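Local coordinates for heroin esterase (Rhodococcus sp., PDB 1LZL), which probably hydrolyses the acetyl ester groups of heroin, as a bacterial esterase of the alpha/beta hydrolase family, at residues Asp60-Val65 with Val130-Ala135; Leu137-Ile140 with Glu145-Gly148. All blocks are in the same frame, centred on the assembly; numbering follows the deposited sequence. Where two conformers were deposited one is given.

Interaction 1: Asp60-Val65 with Val130-Ala135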
# COMPACT_ATOMS: atom_id res chain seq x y z
N ASP A 60 14.32 0.44 -17.66
CA ASP A 60 14.24 0.59 -19.13
C ASP A 60 14.44 2.04 -19.54
O ASP A 60 15.31 2.75 -18.97
CB ASP A 60 12.91 0.03 -19.67
CG ASP A 60 12.86 -1.49 -19.62
OD1 ASP A 60 13.92 -2.10 -19.39
OD2 ASP A 60 11.75 -2.07 -19.79
N GLY A 61 13.66 2.60 -20.46
CA GLY A 61 13.91 4.05 -20.69
C GLY A 61 12.94 4.94 -19.93
O GLY A 61 12.66 6.07 -20.41
N ASP A 62 12.40 4.41 -18.82
CA ASP A 62 11.33 5.12 -18.15
C ASP A 62 11.84 6.38 -17.48
O ASP A 62 13.00 6.47 -17.11
CB ASP A 62 10.68 4.19 -17.09
CG ASP A 62 9.90 3.05 -17.69
OD1 ASP A 62 9.69 3.01 -18.92
OD2 ASP A 62 9.45 2.21 -16.88
N PRO A 63 10.94 7.35 -17.28
CA PRO A 63 11.31 8.59 -16.58
C PRO A 63 11.77 8.34 -15.14
O PRO A 63 11.50 7.31 -14.51
CB PRO A 63 10.02 9.41 -16.58
CG PRO A 63 9.09 8.74 -17.47
CD PRO A 63 9.54 7.34 -17.71
N GLU A 64 12.44 9.32 -14.54
CA GLU A 64 12.84 9.32 -13.15
C GLU A 64 11.59 9.15 -12.26
O GLU A 64 10.54 9.62 -12.63
CB GLU A 64 13.57 10.61 -12.75
CG GLU A 64 14.67 10.99 -13.74
CD GLU A 64 14.38 12.37 -14.32
OE1 GLU A 64 13.61 12.47 -15.30
OE2 GLU A 64 14.91 13.35 -13.76
N VAL A 65 11.78 8.46 -11.16
CA VAL A 65 10.73 8.25 -10.17
C VAL A 65 11.04 9.12 -8.97
O VAL A 65 12.06 8.90 -8.30
CB VAL A 65 10.65 6.76 -9.80
CG1 VAL A 65 9.59 6.49 -8.75
CG2 VAL A 65 10.37 5.96 -11.08
N VAL A 130 4.59 -0.99 -11.13
CA VAL A 130 5.41 -1.79 -10.23
C VAL A 130 6.88 -1.57 -10.59
O VAL A 130 7.74 -1.58 -9.70
CB VAL A 130 5.03 -3.29 -10.27
CG1 VAL A 130 5.54 -3.97 -11.51
CG2 VAL A 130 5.52 -3.99 -8.99
N ASN A 131 7.20 -1.33 -11.88
CA ASN A 131 8.59 -1.05 -12.26
C ASN A 131 9.07 0.22 -11.56
O ASN A 131 10.25 0.28 -11.14
CB ASN A 131 8.77 -0.96 -13.78
CG ASN A 131 8.70 -2.35 -14.44
OD1 ASN A 131 8.77 -3.36 -13.71
ND2 ASN A 131 8.57 -2.38 -15.76
N ASP A 132 8.23 1.24 -11.40
CA ASP A 132 8.66 2.46 -10.71
C ASP A 132 8.98 2.16 -9.25
O ASP A 132 9.92 2.70 -8.67
CB ASP A 132 7.55 3.53 -10.75
CG ASP A 132 7.32 4.04 -12.17
OD1 ASP A 132 8.19 3.85 -13.05
OD2 ASP A 132 6.24 4.67 -12.37
N CYS A 133 8.16 1.27 -8.63
CA CYS A 133 8.41 0.96 -7.21
C CYS A 133 9.71 0.16 -7.07
O CYS A 133 10.48 0.38 -6.12
CB CYS A 133 7.21 0.17 -6.67
SG CYS A 133 5.68 1.18 -6.58
N TYR A 134 9.92 -0.75 -8.02
CA TYR A 134 11.17 -1.55 -7.92
C TYR A 134 12.37 -0.67 -8.23
O TYR A 134 13.42 -0.83 -7.59
CB TYR A 134 11.07 -2.79 -8.81
CG TYR A 134 12.25 -3.72 -8.73
CD1 TYR A 134 12.54 -4.33 -7.52
CD2 TYR A 134 13.04 -3.96 -9.83
CE1 TYR A 134 13.62 -5.18 -7.41
CE2 TYR A 134 14.13 -4.84 -9.72
CZ TYR A 134 14.39 -5.43 -8.52
OH TYR A 134 15.48 -6.29 -8.35
N ALA A 135 12.18 0.26 -9.17
CA ALA A 135 13.28 1.19 -9.45
C ALA A 135 13.65 1.99 -8.22
O ALA A 135 14.84 2.23 -7.96
CB ALA A 135 12.87 2.09 -10.61
O HOH W 1 10.30 2.34 -14.18
O HOH W 2 8.22 -0.12 -17.52
O HOH W 3 8.89 6.18 -14.47

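Interaction 2: Leu137-Ile140 with Glu145-Gly148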
# COMPACT_ATOMS: atom_id res chain seq x y z
N LEU A 137 13.23 1.02 -5.11
CA LEU A 137 13.88 0.08 -4.19
C LEU A 137 15.34 -0.13 -4.58
O LEU A 137 16.21 -0.07 -3.70
CB LEU A 137 13.09 -1.24 -4.20
CG LEU A 137 13.70 -2.33 -3.29
CD1 LEU A 137 13.66 -1.90 -1.81
CD2 LEU A 137 13.01 -3.69 -3.44
N LEU A 138 15.58 -0.36 -5.86
CA LEU A 138 16.98 -0.50 -6.36
C LEU A 138 17.81 0.71 -6.00
O LEU A 138 18.97 0.59 -5.59
CB LEU A 138 16.93 -0.69 -7.88
CG LEU A 138 16.52 -2.08 -8.38
CD1 LEU A 138 16.33 -2.09 -9.89
CD2 LEU A 138 17.61 -3.10 -8.03
N TYR A 139 17.21 1.88 -6.21
CA TYR A 139 17.94 3.13 -5.92
C TYR A 139 18.22 3.26 -4.45
O TYR A 139 19.37 3.58 -4.09
CB TYR A 139 17.08 4.29 -6.42
CG TYR A 139 17.64 5.63 -5.95
CD1 TYR A 139 18.74 6.19 -6.60
CD2 TYR A 139 17.07 6.30 -4.87
CE1 TYR A 139 19.21 7.42 -6.13
CE2 TYR A 139 17.53 7.50 -4.39
CZ TYR A 139 18.62 8.04 -5.06
OH TYR A 139 19.14 9.24 -4.62
N ILE A 140 17.21 3.13 -3.57
CA ILE A 140 17.51 3.35 -2.14
C ILE A 140 18.53 2.35 -1.62
O ILE A 140 19.35 2.70 -0.76
CB ILE A 140 16.28 3.45 -1.24
CG1 ILE A 140 15.44 2.19 -1.21
CG2 ILE A 140 15.46 4.69 -1.63
CD1 ILE A 140 14.24 2.35 -0.28
N GLU A 145 24.21 4.11 1.74
CA GLU A 145 25.20 4.78 2.60
C GLU A 145 25.06 6.30 2.49
O GLU A 145 25.01 7.01 3.50
CB GLU A 145 26.60 4.30 2.22
CG GLU A 145 27.54 4.34 3.42
CD GLU A 145 28.99 4.10 3.10
OE1 GLU A 145 29.32 3.09 2.44
OE2 GLU A 145 29.84 4.93 3.55
N GLU A 146 24.99 6.77 1.26
CA GLU A 146 24.88 8.20 1.01
C GLU A 146 23.60 8.70 1.66
O GLU A 146 23.51 9.84 2.13
CB GLU A 146 24.94 8.47 -0.49
CG GLU A 146 23.80 9.10 -1.22
CD GLU A 146 23.87 9.01 -2.74
OE1 GLU A 146 24.90 8.57 -3.29
OE2 GLU A 146 22.85 9.38 -3.38
N LEU A 147 22.56 7.89 1.67
CA LEU A 147 21.28 8.32 2.19
C LEU A 147 21.12 8.10 3.68
O LEU A 147 20.12 8.49 4.29
CB LEU A 147 20.15 7.57 1.47
CG LEU A 147 19.92 7.89 -0.01
CD1 LEU A 147 18.77 7.03 -0.51
CD2 LEU A 147 19.59 9.34 -0.26
N GLY A 148 22.09 7.47 4.33
CA GLY A 148 22.04 7.32 5.77
C GLY A 148 21.09 6.18 6.16
O GLY A 148 20.53 6.16 7.27

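Interaction 1: Asp60-Val65 with Val130-Ala135
V65 and D132 make the direct contact here, with CA atoms 6.2 Å apart. They bring the loop that joins antiparallel strands 49-56 and 65-72 against helix 128-142 of the alpha/beta hydrolase fold. The D132 side chain can be followed outward. Its CB lies 3.7 Å from CG2 of V65 and somewhat farther from CG1, so it faces both branches of the valine. CG is 3.8 Å from V65 CG2, and OD1 passes the same methyl at 3.6 Å. The two side chains cross at a slant. A chi1 of -67° places D132 CG beside its own backbone N and opposite the carbonyl carbon, which carries the carboxylate past V65 toward the loop.

At the tip the apolar contact gives way to water and charge. OD1 accepts hydrogen bonds from two waters, one also bonded to the backbone O of P63 and the other to OD2 of D62. OD2 of D132 forms a salt bridge with NE of R119. D62 OD2 and D132 OD1 come within 4.4 Å, a spacing of like charges that would be costly alone. R119 probably offsets it, since its NH2 makes a salt bridge with D62 OD2 as well. No direct hydrogen bond crosses between the segments, so their polar link runs through the waters and through R119. The bridge nearest the start of 130-135 is a third water, which donates to D62 OD2 at 2.7 Å and accepts from ND2 of N131 at 2.9 Å.

Interaction 2: Leu137-Ile140 with Glu145-Gly148
Y139 brings the CE2 corner of its ring to 4.1 Å from CD1 of L147, and the two side chains cross at about a right angle. The methyl approaches the ring obliquely. With CG anti to the backbone N (chi1 170°), the tyrosine carries its ring across to the short helix 144-147 although its CB does not point there. In L147, a chi2 of 180° extends CD1 away from CA, making that methyl the part of the leucine that reaches 137-140. CD1 also lies 4.2 Å from CG2 of I140, a contact to be read with caution because I140 was modelled in two conformers.

This packing joins the C-terminal part of helix 128-142 to the short helix 144-147 that follows it in the alpha/beta hydrolase fold. L54 of strand 49-56 touches both Y139 and L147, placing the pair over that edge strand, while I140 packs on L83 of strand 79-85. The short helix finishes in a Schellman motif at G148, whose positive phi turns the chain out of the helix; G148 N bonds back to O of E145 at 3.1 Å, and the backbone of G148 hydrogen-bonds with that of V79.

On the more exposed side, OE2 of E146 approaches OH of Y139 at 3.9 Å, with carboxylate and ring planes 76° apart. That distance is too long for a hydrogen bond, and the other carboxylate oxygen, OE1, is hydrogen-bonded to ND1 of H143, whose ring also meets that of Y139. No hydrogen bond joins the two segments, so cohesion between them rests on dispersion and on burying the L147 methyl, with the polar partner of E146 supplied by the intervening turn.

Interactions 1 and 2 have centres 15 Å apart, on the same side of the chain's centre, and follow one another in series along the sequence. Both draw on helix 128-142: residues 130-135 meet the 60-65 loop, and 137-140, farther along the same helix, meet the short helix 144-147. They also share the end of the mixed sheet where strand 49-56 is outermost. The backbone of V65 in interaction 1 bonds to A56 of that strand, and the side chain of Y139 in interaction 2 touches A56 too. One helix thus meets a sequence-distant loop through water and R119, and its own following short helix through apolar contact, both beside the same border of the sheet.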